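Local atomic coordinates of beta-hexosaminidase Amuc_2018 (Akkermansia muciniphila, PDB entry 6JEB), a protein that hydrolyses terminal non-reducing N-acetylhexosamine residues from beta-N-acetylhexosaminides, including terminal GlcNAc of chitobiose and of terminally unbranched N-glycans. Residues R69-L72 with A73-E77; W434-F437 with R438-L441. One frame throughout, in Å; residues are numbered along the deposited sequence.

Contact 1 of 2, residues R69-L72 with A73-E77; sequences RDQL and AGQPE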
loop_
_atom_site.group_PDB
_atom_site.type_symbol
_atom_site.label_atom_id
_atom_site.label_comp_id
_atom_site.label_asym_id
_atom_site.label_seq_id
_atom_site.Cartn_x
_atom_site.Cartn_y
_atom_site.Cartn_z
ATOM N N ARG A 69 22.591 -13.071 -6.564
ATOM C CA ARG A 69 23.885 -12.755 -5.966
ATOM C C ARG A 69 23.888 -13.046 -4.471
ATOM O O ARG A 69 24.889 -13.540 -3.932
ATOM C CB ARG A 69 24.267 -11.305 -6.256
ATOM C CG ARG A 69 24.629 -11.097 -7.706
ATOM C CD ARG A 69 24.875 -9.657 -8.077
ATOM N NE ARG A 69 25.438 -9.608 -9.424
ATOM C CZ ARG A 69 25.425 -8.545 -10.218
ATOM N NH1 ARG A 69 24.863 -7.410 -9.815
ATOM N NH2 ARG A 69 25.974 -8.628 -11.422
ATOM N N ASP A 70 22.782 -12.744 -3.786
ATOM C CA ASP A 70 22.686 -13.088 -2.372
ATOM C C ASP A 70 22.722 -14.599 -2.175
ATOM O O ASP A 70 23.368 -15.099 -1.244
ATOM C CB ASP A 70 21.428 -12.471 -1.755
ATOM C CG ASP A 70 21.498 -10.947 -1.677
ATOM O OD1 ASP A 70 22.611 -10.385 -1.778
ATOM O OD2 ASP A 70 20.436 -10.309 -1.508
ATOM N N GLN A 71 22.047 -15.348 -3.052
ATOM C CA GLN A 71 22.114 -16.804 -2.974
ATOM C C GLN A 71 23.538 -17.306 -3.202
ATOM O O GLN A 71 24.058 -18.119 -2.421
ATOM C CB GLN A 71 21.142 -17.441 -3.971
ATOM C CG GLN A 71 21.123 -18.963 -3.847
ATOM C CD GLN A 71 20.116 -19.629 -4.769
ATOM O OE1 GLN A 71 19.241 -18.972 -5.335
ATOM N NE2 GLN A 71 20.229 -20.944 -4.913
ATOM N N LEU A 72 24.191 -16.820 -4.259
ATOM C CA LEU A 72 25.543 -17.277 -4.568
ATOM C C LEU A 72 26.510 -16.959 -3.433
ATOM O O LEU A 72 27.422 -17.745 -3.145
ATOM C CB LEU A 72 26.014 -16.646 -5.880
ATOM C CG LEU A 72 27.456 -16.925 -6.314
ATOM C CD1 LEU A 72 27.707 -18.423 -6.493
ATOM C CD2 LEU A 72 27.781 -16.157 -7.595
ATOM N N ALA A 73 26.313 -15.818 -2.760
ATOM C CA ALA A 73 27.201 -15.442 -1.661
ATOM C C ALA A 73 27.183 -16.473 -0.542
ATOM O O ALA A 73 28.190 -16.648 0.155
ATOM C CB ALA A 73 26.824 -14.060 -1.128
ATOM N N GLY A 74 26.061 -17.164 -0.356
ATOM C CA GLY A 74 25.949 -18.221 0.627
ATOM C C GLY A 74 26.112 -19.626 0.089
ATOM O O GLY A 74 25.943 -20.587 0.847
ATOM N N GLN A 75 26.445 -19.778 -1.194
ATOM C CA GLN A 75 26.563 -21.081 -1.847
ATOM C C GLN A 75 27.893 -21.126 -2.584
ATOM O O GLN A 75 27.942 -20.959 -3.810
ATOM C CB GLN A 75 25.405 -21.319 -2.819
ATOM C CG GLN A 75 24.362 -22.290 -2.324
ATOM C CD GLN A 75 23.179 -22.415 -3.268
ATOM O OE1 GLN A 75 22.059 -22.059 -2.915
ATOM N NE2 GLN A 75 23.422 -22.928 -4.472
ATOM N N PRO A 76 28.996 -21.356 -1.868
ATOM C CA PRO A 76 30.311 -21.375 -2.534
ATOM C C PRO A 76 30.443 -22.449 -3.599
ATOM O O PRO A 76 31.278 -22.311 -4.503
ATOM C CB PRO A 76 31.297 -21.589 -1.378
ATOM C CG PRO A 76 30.480 -22.222 -0.291
ATOM C CD PRO A 76 29.090 -21.663 -0.431
ATOM N N GLU A 77 29.639 -23.513 -3.532
ATOM C CA GLU A 77 29.648 -24.525 -4.581
ATOM C C GLU A 77 29.051 -24.020 -5.888
ATOM O O GLU A 77 29.133 -24.727 -6.898
ATOM C CB GLU A 77 28.891 -25.773 -4.119
ATOM C CG GLU A 77 27.375 -25.611 -4.055
ATOM C CD GLU A 77 26.878 -25.082 -2.715
ATOM O OE1 GLU A 77 27.678 -24.485 -1.958
ATOM O OE2 GLU A 77 25.677 -25.270 -2.421
#
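Gln71 and Gln75 meet through their side-chain amides where the chain leaves the helix. NE2 of Gln71 donates to OE1 of Gln75 over 2.9 Å, and the acceptor lies close to the amide plane of the donor. The two amide planes are turned 59° apart, and the donor is tilted somewhat out of the plane of the Gln75 carbonyl. The extended side chain of Gln71, with CG anti to the backbone N (chi1 -176°), also lays its CG 3.4 Å from the same OE1. The two amides have further partners: Gln71 NE2 also donates to Gln3 O, Gln71 OE1 accepts from Ser5 N, and Gln75 NE2 donates to Gly78 O. The carboxylate of Asp70 pairs with Arg451 and takes a hydrogen bond from Tyr118.

Along the backbone, the spacing of the bonds shortens. Ala73 N still reaches Arg69 O at 2.9 Å, four residues back, whereas Gln75 N binds Leu72 O at 3.0 Å, three back. Between them, Gly74 N makes a weak bond to Gln71 O, also three back. Leu72 CD1 rests 3.7 Å from Gln75 O, and its side chain also touches Leu23 and Ile79. This change from four-residue to three-residue bonds is typical of a helix C-terminus, here where helix 55-73 of the family 20 N-terminal alpha/beta domain turns toward strand 79-86.

Contact 2 of 2, residues W434-F437 with R438-L441; sequences WENF and RRKL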
loop_
_atom_site.group_PDB
_atom_site.type_symbol
_atom_site.label_atom_id
_atom_site.label_comp_id
_atom_site.label_asym_id
_atom_site.label_seq_id
_atom_site.Cartn_x
_atom_site.Cartn_y
_atom_site.Cartn_z
ATOM N N TRP A 434 2.792 -23.409 -1.769
ATOM C CA TRP A 434 3.239 -23.105 -0.417
ATOM C C TRP A 434 4.573 -23.780 -0.120
ATOM O O TRP A 434 5.477 -23.160 0.456
ATOM C CB TRP A 434 2.170 -23.525 0.590
ATOM C CG TRP A 434 2.647 -23.512 2.008
ATOM C CD1 TRP A 434 2.770 -24.591 2.841
ATOM C CD2 TRP A 434 3.091 -22.371 2.763
ATOM N NE1 TRP A 434 3.249 -24.192 4.061
ATOM C CE2 TRP A 434 3.452 -22.836 4.044
ATOM C CE3 TRP A 434 3.207 -21.005 2.484
ATOM C CZ2 TRP A 434 3.927 -21.985 5.045
ATOM C CZ3 TRP A 434 3.676 -20.157 3.487
ATOM C CH2 TRP A 434 4.030 -20.654 4.748
ATOM N N GLU A 435 4.727 -25.040 -0.538
ATOM C CA GLU A 435 5.965 -25.762 -0.263
ATOM C C GLU A 435 7.168 -25.050 -0.870
ATOM O O GLU A 435 8.196 -24.871 -0.205
ATOM C CB GLU A 435 5.866 -27.201 -0.768
ATOM C CG GLU A 435 4.922 -28.068 0.050
ATOM C CD GLU A 435 5.299 -28.109 1.517
ATOM O OE1 GLU A 435 6.504 -28.260 1.816
ATOM O OE2 GLU A 435 4.396 -27.976 2.372
ATOM N N ASN A 436 7.060 -24.629 -2.130
ATOM C CA ASN A 436 8.185 -23.944 -2.756
ATOM C C ASN A 436 8.435 -22.590 -2.106
ATOM O O ASN A 436 9.588 -22.215 -1.862
ATOM C CB ASN A 436 7.956 -23.782 -4.258
ATOM C CG ASN A 436 9.206 -23.331 -4.982
ATOM O OD1 ASN A 436 10.248 -23.989 -4.899
ATOM N ND2 ASN A 436 9.117 -22.209 -5.697
ATOM N N PHE A 437 7.368 -21.841 -1.827
ATOM C CA PHE A 437 7.536 -20.536 -1.199
ATOM C C PHE A 437 8.215 -20.668 0.157
ATOM O O PHE A 437 9.148 -19.921 0.474
ATOM C CB PHE A 437 6.181 -19.839 -1.056
ATOM C CG PHE A 437 6.252 -18.544 -0.294
ATOM C CD1 PHE A 437 6.660 -17.372 -0.924
ATOM C CD2 PHE A 437 5.934 -18.504 1.057
ATOM C CE1 PHE A 437 6.733 -16.172 -0.220
ATOM C CE2 PHE A 437 6.005 -17.319 1.768
ATOM C CZ PHE A 437 6.409 -16.147 1.132
ATOM N N ARG A 438 7.749 -21.620 0.973
ATOM C CA ARG A 438 8.322 -21.824 2.302
ATOM C C ARG A 438 9.802 -22.182 2.216
ATOM O O ARG A 438 10.613 -21.703 3.020
ATOM C CB ARG A 438 7.537 -22.914 3.035
ATOM C CG ARG A 438 7.919 -23.109 4.486
ATOM C CD ARG A 438 7.269 -24.363 5.038
ATOM N NE ARG A 438 7.920 -25.568 4.533
ATOM C CZ ARG A 438 7.282 -26.692 4.225
ATOM N NH1 ARG A 438 5.964 -26.767 4.350
ATOM N NH2 ARG A 438 7.959 -27.739 3.771
ATOM N N ARG A 439 10.174 -23.016 1.241
ATOM C CA ARG A 439 11.581 -23.352 1.038
ATOM C C ARG A 439 12.403 -22.097 0.768
ATOM O O ARG A 439 13.439 -21.867 1.404
ATOM C CB ARG A 439 11.713 -24.322 -0.138
ATOM C CG ARG A 439 13.158 -24.556 -0.579
ATOM C CD ARG A 439 13.251 -25.339 -1.891
ATOM N NE ARG A 439 12.747 -24.594 -3.046
ATOM C CZ ARG A 439 13.451 -23.692 -3.724
ATOM N NH1 ARG A 439 14.689 -23.393 -3.351
ATOM N NH2 ARG A 439 12.910 -23.075 -4.768
ATOM N N LYS A 440 11.946 -21.269 -0.171
ATOM C CA LYS A 440 12.700 -20.071 -0.535
ATOM C C LYS A 440 12.769 -19.083 0.622
ATOM O O LYS A 440 13.806 -18.447 0.840
ATOM C CB LYS A 440 12.050 -19.400 -1.742
ATOM C CG LYS A 440 11.961 -20.296 -2.960
ATOM C CD LYS A 440 11.416 -19.538 -4.158
ATOM C CE LYS A 440 9.956 -19.135 -3.944
ATOM N NZ LYS A 440 9.433 -18.285 -5.064
ATOM N N LEU A 441 11.666 -18.916 1.352
ATOM C CA LEU A 441 11.659 -17.943 2.437
ATOM C C LEU A 441 12.670 -18.304 3.520
ATOM O O LEU A 441 13.279 -17.416 4.130
ATOM C CB LEU A 441 10.261 -17.827 3.024
ATOM C CG LEU A 441 10.197 -16.724 4.073
ATOM C CD1 LEU A 441 10.220 -15.339 3.429
ATOM C CD2 LEU A 441 9.001 -16.918 4.942
HETATM O O HOH W 1 4.118 -25.726 6.328
#
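Trp434 presents one face of its indole to Arg438 one turn further along the helix. Arg438 CB sits 4.3 Å from the centroid of the Trp434 six-membered ring, a CH-pi contact close to the ring normal. The arginine chain then runs across the indole, its CD 4.1 Å from Trp434 CZ2, and a bend at chi3 (74°) brings the guanidinium round beside the pyrrole nitrogen, its plane nearly perpendicular to the ring. Trp434 NE1 and Arg438 NH1 both donate to one water, which lies at the edge of the indole in its plane.

In the modelled conformer, one of two, Glu435 lies alongside Arg438 in a salt bridge. The carboxylate and guanidinium planes are 71° apart, a poor match, and the very short approach of Glu435 OE1 to Arg438 NH2 is doubtful. Beneath these side chains run the backbone bonds of a regular alpha-helix, from Arg438 N to Trp434 O through Leu441 N to Phe437 O. This is the start of helix 434-452, which packs on helices 372-376 and 417-426 of the catalytic TIM-barrel region.

On another side, Arg439 grips Asn436 side-on: NE (3.2 Å) and NH2 (2.8 Å) both donate to Asn436 OD1, which lies in the guanidinium plane. The two donors reach the oxygen from the same face of its carbonyl plane, and NH2 also binds Tyr4 O. Lys440 CE passes 3.6 Å from Asn436 ND2 on the way to NZ, whose charge is met by Glu9 and Glu423. Phe437 stacks with Tyr376, while its CE2 lies 4.4 Å from Leu441 CD2.

Contacts 1 and 2 lie on the same side of the chain's centre, their centres 18 Å apart and their nearest atoms about 6 Å apart, without touching. The N-terminal residues connect them: Gln71 of contact 1 binds Gln3 and Ser5, and Arg439 of contact 2 binds the carbonyl of Tyr4, which lies between those two residues in sequence. Helix 434-452 makes a second connection, since contact 2 is its first turns, while Phe447, Lys450 and Arg451 further along reach Asp70, Gln71 and Ala73 of contact 1. Contact 2 is the one nearer an annotated site, but still remote from it: the Phe437 side chain is about 11 Å from that of substrate-binding Leu353. Contact 1 lies at the periphery.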